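Local structure of aspartate aminotransferase (Thermotoga maritima, 1O4S) at residues 340-352 and 376-388. The protein catalyses the reversible, pyridoxal 5'-phosphate-dependent transfer of the amino group from L-aspartate to 2-oxoglutarate, giving oxaloacetate and L-glutamate. Sequence-based numbering, arbitrary orientation.
Sequences FCERLLEEKKVAL and TEALDRIEDFLNS
With CG trans to the backbone N (chi1 177°), the ring of Phe385 reaches out from helix 376-386 and fits as a knob into the hole on helix 340-348 formed by Phe340, Leu344, Glu347 and Lys348. Phe340, likewise trans at chi1, turns its ring to receive it: the edge of Phe385 points at the face of Phe340 in a T-shaped stack, planes 82° and centroids 5.2 Å apart. Leu344 CD1 lies over one face of the Phe385 ring as a CH-pi contact, 4.0 Å from its centroid, while Arg343 CB meets the ring edge. A flat aromatic suits this place because it offers a face to a methyl and an edge to a second ring; an alanine here would probably open a gap between the helices and deprive Phe340 and Leu344 of their shared partner. Leu386 CD2 comes to the Phe340 ring edge.

Long, amphipathic chains border this core, aliphatic stems against apolar neighbours, charged ends at polar ones. Lys348 bends at its second torsion, passes its methylenes over Arg381 O and Phe385 CB, and brings NZ to a water, 2.8 Å away, that donates to Asp384 OD2. The extended Arg381 gives a weak hydrogen bond from NH1 to Lys348 O at the helix end (2.8 Å), bonds Asp42 O as well, and is steadied by its salt bridge with Glu377. Val350 CG2 packs on Arg381 CD at 3.6 Å, and Val350 and Leu352 carry the apolar contact to Ala378 and Ile382.

In this small, C-terminal domain of the fold-type I aminotransferases, the axes of segments 340-348 and 376-386 approach to 10.8 Å, their N-to-C directions 112° apart. Strand 350-354 pairs with strand 44-45, whose Ile44 touches Ala378 and Arg381, while helix 296-315 packs against helix 372-386 through Thr376 and Leu379.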
loop_
_atom_site.group_PDB
_atom_site.type_symbol
_atom_site.label_atom_id
_atom_site.label_comp_id
_atom_site.label_asym_id
_atom_site.label_seq_id
_atom_site.Cartn_x
_atom_site.Cartn_y
_atom_site.Cartn_z
ATOM N N PHE B 340 -4.081 -26.273 22.757
ATOM C CA PHE B 340 -3.383 -25.692 23.908
ATOM C C PHE B 340 -3.807 -24.230 24.117
ATOM O O PHE B 340 -4.100 -23.816 25.238
ATOM C CB PHE B 340 -1.859 -25.771 23.738
ATOM C CG PHE B 340 -1.074 -25.299 24.956
ATOM C CD1 PHE B 340 -0.532 -26.215 25.844
ATOM C CD2 PHE B 340 -0.880 -23.931 25.198
ATOM C CE1 PHE B 340 0.198 -25.798 26.969
ATOM C CE2 PHE B 340 -0.159 -23.500 26.323
ATOM C CZ PHE B 340 0.392 -24.432 27.202
ATOM N N CYS B 341 -3.851 -23.469 23.035
ATOM C CA CYS B 341 -4.130 -22.036 23.099
ATOM C C CYS B 341 -5.604 -21.747 23.327
ATOM O O CYS B 341 -5.937 -20.755 23.985
ATOM C CB CYS B 341 -3.672 -21.348 21.831
ATOM S SG CYS B 341 -1.887 -21.322 21.672
ATOM N N GLU B 342 -6.476 -22.606 22.781
ATOM C CA GLU B 342 -7.926 -22.474 22.947
ATOM C C GLU B 342 -8.296 -22.650 24.420
ATOM O O GLU B 342 -9.091 -21.895 24.962
ATOM C CB GLU B 342 -8.689 -23.511 22.084
ATOM C CG GLU B 342 -8.800 -23.121 20.605
ATOM C CD GLU B 342 -9.504 -24.177 19.733
ATOM O OE1 GLU B 342 -9.830 -25.291 20.225
ATOM O OE2 GLU B 342 -9.739 -23.882 18.528
ATOM N N ARG B 343 -7.686 -23.641 25.051
ATOM C CA ARG B 343 -7.996 -24.023 26.412
ATOM C C ARG B 343 -7.419 -23.050 27.418
ATOM O O ARG B 343 -8.059 -22.716 28.395
ATOM C CB ARG B 343 -7.437 -25.410 26.691
ATOM C CG ARG B 343 -8.123 -26.510 25.904
ATOM C CD ARG B 343 -7.504 -27.900 26.056
ATOM N NE ARG B 343 -7.949 -28.751 24.938
ATOM C CZ ARG B 343 -8.926 -29.665 24.984
ATOM N NH1 ARG B 343 -9.590 -29.927 26.117
ATOM N NH2 ARG B 343 -9.224 -30.347 23.875
ATOM N N LEU B 344 -6.191 -22.617 27.176
ATOM C CA LEU B 344 -5.526 -21.660 28.042
ATOM C C LEU B 344 -6.308 -20.354 27.996
ATOM O O LEU B 344 -6.521 -19.715 29.023
ATOM C CB LEU B 344 -4.076 -21.449 27.599
ATOM C CG LEU B 344 -3.234 -20.466 28.417
ATOM C CD1 LEU B 344 -2.803 -21.062 29.724
ATOM C CD2 LEU B 344 -2.030 -20.058 27.628
ATOM N N LEU B 345 -6.750 -19.961 26.812
ATOM C CA LEU B 345 -7.609 -18.798 26.703
ATOM C C LEU B 345 -8.918 -18.962 27.462
ATOM O O LEU B 345 -9.280 -18.101 28.242
ATOM C CB LEU B 345 -7.895 -18.450 25.253
ATOM C CG LEU B 345 -8.750 -17.190 25.043
ATOM C CD1 LEU B 345 -8.086 -15.916 25.637
ATOM C CD2 LEU B 345 -9.041 -16.996 23.571
ATOM N N GLU B 346 -9.630 -20.068 27.251
ATOM C CA GLU B 346 -10.959 -20.210 27.833
ATOM C C GLU B 346 -10.873 -20.427 29.355
ATOM O O GLU B 346 -11.722 -19.938 30.076
ATOM C CB GLU B 346 -11.787 -21.286 27.100
ATOM C CG GLU B 346 -11.587 -22.733 27.569
ATOM C CD GLU B 346 -12.033 -23.845 26.564
ATOM O OE1 GLU B 346 -11.848 -25.050 26.904
ATOM O OE2 GLU B 346 -12.542 -23.543 25.439
ATOM N N GLU B 347 -9.825 -21.088 29.842
ATOM C CA GLU B 347 -9.740 -21.471 31.256
ATOM C C GLU B 347 -8.972 -20.427 32.101
ATOM O O GLU B 347 -9.349 -20.137 33.237
ATOM C CB GLU B 347 -9.106 -22.876 31.416
ATOM C CG GLU B 347 -9.878 -24.005 30.706
ATOM C CD GLU B 347 -9.212 -25.395 30.784
ATOM O OE1 GLU B 347 -8.355 -25.614 31.680
ATOM O OE2 GLU B 347 -9.558 -26.291 29.952
ATOM N N LYS B 348 -7.884 -19.903 31.534
ATOM C CA LYS B 348 -6.965 -19.006 32.241
ATOM C C LYS B 348 -6.997 -17.577 31.715
ATOM O O LYS B 348 -6.407 -16.700 32.328
ATOM C CB LYS B 348 -5.510 -19.522 32.167
ATOM C CG LYS B 348 -5.217 -20.830 32.924
ATOM C CD LYS B 348 -5.665 -20.802 34.385
ATOM C CE LYS B 348 -5.346 -22.100 35.061
ATOM N NZ LYS B 348 -5.607 -22.025 36.515
ATOM N N LYS B 349 -7.706 -17.352 30.605
ATOM C CA LYS B 349 -7.812 -16.041 29.962
ATOM C C LYS B 349 -6.422 -15.449 29.693
ATOM O O LYS B 349 -6.178 -14.238 29.907
ATOM C CB LYS B 349 -8.713 -15.075 30.745
ATOM C CG LYS B 349 -9.815 -15.726 31.595
ATOM C CD LYS B 349 -11.002 -16.199 30.802
ATOM C CE LYS B 349 -12.116 -16.687 31.727
ATOM N NZ LYS B 349 -12.002 -18.122 32.145
ATOM N N VAL B 350 -5.528 -16.320 29.213
ATOM C CA VAL B 350 -4.262 -15.919 28.605
ATOM C C VAL B 350 -4.260 -16.306 27.139
ATOM O O VAL B 350 -4.535 -17.461 26.780
ATOM C CB VAL B 350 -3.033 -16.568 29.294
ATOM C CG1 VAL B 350 -1.733 -16.068 28.642
ATOM C CG2 VAL B 350 -3.056 -16.294 30.787
ATOM N N ALA B 351 -3.933 -15.326 26.304
ATOM C CA ALA B 351 -3.862 -15.492 24.862
ATOM C C ALA B 351 -2.427 -15.651 24.320
ATOM O O ALA B 351 -1.588 -14.759 24.439
ATOM C CB ALA B 351 -4.571 -14.350 24.175
ATOM N N LEU B 352 -2.178 -16.818 23.711
ATOM C CA LEU B 352 -0.957 -17.104 22.958
ATOM C C LEU B 352 -1.294 -17.475 21.505
ATOM O O LEU B 352 -2.449 -17.686 21.142
ATOM C CB LEU B 352 -0.151 -18.216 23.623
ATOM C CG LEU B 352 0.150 -18.083 25.126
ATOM C CD1 LEU B 352 0.682 -19.368 25.735
ATOM C CD2 LEU B 352 1.114 -16.980 25.377
ATOM N N THR B 376 3.951 -11.570 34.887
ATOM C CA THR B 376 4.053 -12.363 36.094
ATOM C C THR B 376 2.754 -13.085 36.349
ATOM O O THR B 376 2.763 -14.262 36.708
ATOM C CB THR B 376 4.381 -11.491 37.318
ATOM O OG1 THR B 376 5.667 -10.895 37.159
ATOM C CG2 THR B 376 4.553 -12.368 38.563
ATOM N N GLU B 377 1.650 -12.366 36.214
ATOM C CA GLU B 377 0.339 -12.953 36.416
ATOM C C GLU B 377 0.069 -14.003 35.340
ATOM O O GLU B 377 -0.465 -15.049 35.655
ATOM C CB GLU B 377 -0.774 -11.891 36.379
ATOM C CG GLU B 377 -1.800 -12.042 37.498
ATOM C CD GLU B 377 -3.064 -12.788 37.121
ATOM O OE1 GLU B 377 -3.762 -12.228 36.240
ATOM O OE2 GLU B 377 -3.379 -13.876 37.731
ATOM N N ALA B 378 0.436 -13.726 34.085
ATOM C CA ALA B 378 0.186 -14.680 33.000
ATOM C C ALA B 378 1.001 -15.941 33.211
ATOM O O ALA B 378 0.482 -17.035 33.050
ATOM C CB ALA B 378 0.489 -14.078 31.629
ATOM N N LEU B 379 2.264 -15.776 33.602
ATOM C CA LEU B 379 3.182 -16.900 33.790
ATOM C C LEU B 379 2.782 -17.763 34.972
ATOM O O LEU B 379 3.016 -18.988 34.952
ATOM C CB LEU B 379 4.619 -16.425 33.923
ATOM C CG LEU B 379 5.192 -16.033 32.558
ATOM C CD1 LEU B 379 6.418 -15.113 32.677
ATOM C CD2 LEU B 379 5.529 -17.280 31.756
ATOM N N ASP B 380 2.169 -17.116 35.967
ATOM C CA ASP B 380 1.473 -17.775 37.079
ATOM C C ASP B 380 0.373 -18.679 36.562
ATOM O O ASP B 380 0.284 -19.845 36.946
ATOM C CB ASP B 380 0.797 -16.733 37.991
ATOM C CG ASP B 380 1.677 -16.258 39.116
ATOM O OD1 ASP B 380 1.278 -15.297 39.830
ATOM O OD2 ASP B 380 2.769 -16.792 39.394
ATOM N N ARG B 381 -0.500 -18.114 35.726
ATOM C CA ARG B 381 -1.671 -18.845 35.228
ATOM C C ARG B 381 -1.247 -19.990 34.331
ATOM O O ARG B 381 -1.815 -21.076 34.394
ATOM C CB ARG B 381 -2.594 -17.929 34.436
ATOM C CG ARG B 381 -3.257 -16.818 35.227
ATOM C CD ARG B 381 -3.840 -15.803 34.286
ATOM N NE ARG B 381 -4.534 -14.701 34.943
ATOM C CZ ARG B 381 -5.395 -13.899 34.329
ATOM N NH1 ARG B 381 -5.722 -14.099 33.052
ATOM N NH2 ARG B 381 -5.954 -12.907 35.001
ATOM N N ILE B 382 -0.235 -19.728 33.505
ATOM C CA ILE B 382 0.340 -20.738 32.636
ATOM C C ILE B 382 0.908 -21.897 33.442
ATOM O O ILE B 382 0.752 -23.026 33.033
ATOM C CB ILE B 382 1.392 -20.114 31.678
ATOM C CG1 ILE B 382 0.689 -19.237 30.634
ATOM C CG2 ILE B 382 2.230 -21.212 30.955
ATOM C CD1 ILE B 382 1.629 -18.470 29.753
ATOM N N GLU B 383 1.528 -21.606 34.591
ATOM C CA GLU B 383 2.174 -22.613 35.451
ATOM C C GLU B 383 1.121 -23.512 36.110
ATOM O O GLU B 383 1.274 -24.742 36.184
ATOM C CB GLU B 383 3.068 -21.927 36.504
ATOM C CG GLU B 383 3.864 -22.866 37.415
ATOM C CD GLU B 383 4.833 -22.153 38.375
ATOM O OE1 GLU B 383 4.962 -20.909 38.348
ATOM O OE2 GLU B 383 5.494 -22.851 39.176
ATOM N N ASP B 384 0.044 -22.880 36.563
ATOM C CA ASP B 384 -1.137 -23.585 37.058
ATOM C C ASP B 384 -1.785 -24.499 36.004
ATOM O O ASP B 384 -2.254 -25.610 36.312
ATOM C CB ASP B 384 -2.170 -22.575 37.561
ATOM C CG ASP B 384 -1.828 -22.023 38.951
ATOM O OD1 ASP B 384 -0.747 -22.369 39.510
ATOM O OD2 ASP B 384 -2.598 -21.244 39.566
ATOM N N PHE B 385 -1.817 -24.016 34.768
ATOM C CA PHE B 385 -2.436 -24.720 33.665
ATOM C C PHE B 385 -1.571 -25.936 33.292
ATOM O O PHE B 385 -2.095 -27.032 33.016
ATOM C CB PHE B 385 -2.587 -23.747 32.494
ATOM C CG PHE B 385 -3.157 -24.353 31.257
ATOM C CD1 PHE B 385 -4.524 -24.504 31.116
ATOM C CD2 PHE B 385 -2.325 -24.739 30.221
ATOM C CE1 PHE B 385 -5.061 -25.038 29.960
ATOM C CE2 PHE B 385 -2.853 -25.281 29.069
ATOM C CZ PHE B 385 -4.231 -25.434 28.940
ATOM N N LEU B 386 -0.252 -25.750 33.321
ATOM C CA LEU B 386 0.665 -26.825 33.017
ATOM C C LEU B 386 0.619 -27.950 34.070
ATOM O O LEU B 386 0.967 -29.094 33.755
ATOM C CB LEU B 386 2.091 -26.293 32.878
ATOM C CG LEU B 386 2.370 -25.407 31.662
ATOM C CD1 LEU B 386 3.873 -25.210 31.489
ATOM C CD2 LEU B 386 1.741 -25.970 30.388
ATOM N N ASN B 387 0.207 -27.632 35.300
ATOM C CA ASN B 387 0.104 -28.619 36.379
ATOM C C ASN B 387 -1.365 -28.867 36.728
ATOM O O ASN B 387 -1.683 -29.092 37.890
ATOM C CB ASN B 387 0.872 -28.151 37.633
ATOM C CG ASN B 387 2.323 -27.762 37.340
ATOM O OD1 ASN B 387 3.056 -28.470 36.642
ATOM N ND2 ASN B 387 2.746 -26.631 37.894
ATOM N N SER B 388 -2.237 -28.824 35.715
ATOM C CA SER B 388 -3.701 -28.999 35.836
ATOM C C SER B 388 -4.284 -28.619 37.207
ATOM O O SER B 388 -4.270 -27.446 37.598
ATOM C CB SER B 388 -4.109 -30.444 35.467
ATOM O OG SER B 388 -4.048 -30.688 34.062
HETATM O O HOH W 1 -4.284 -19.855 37.748
#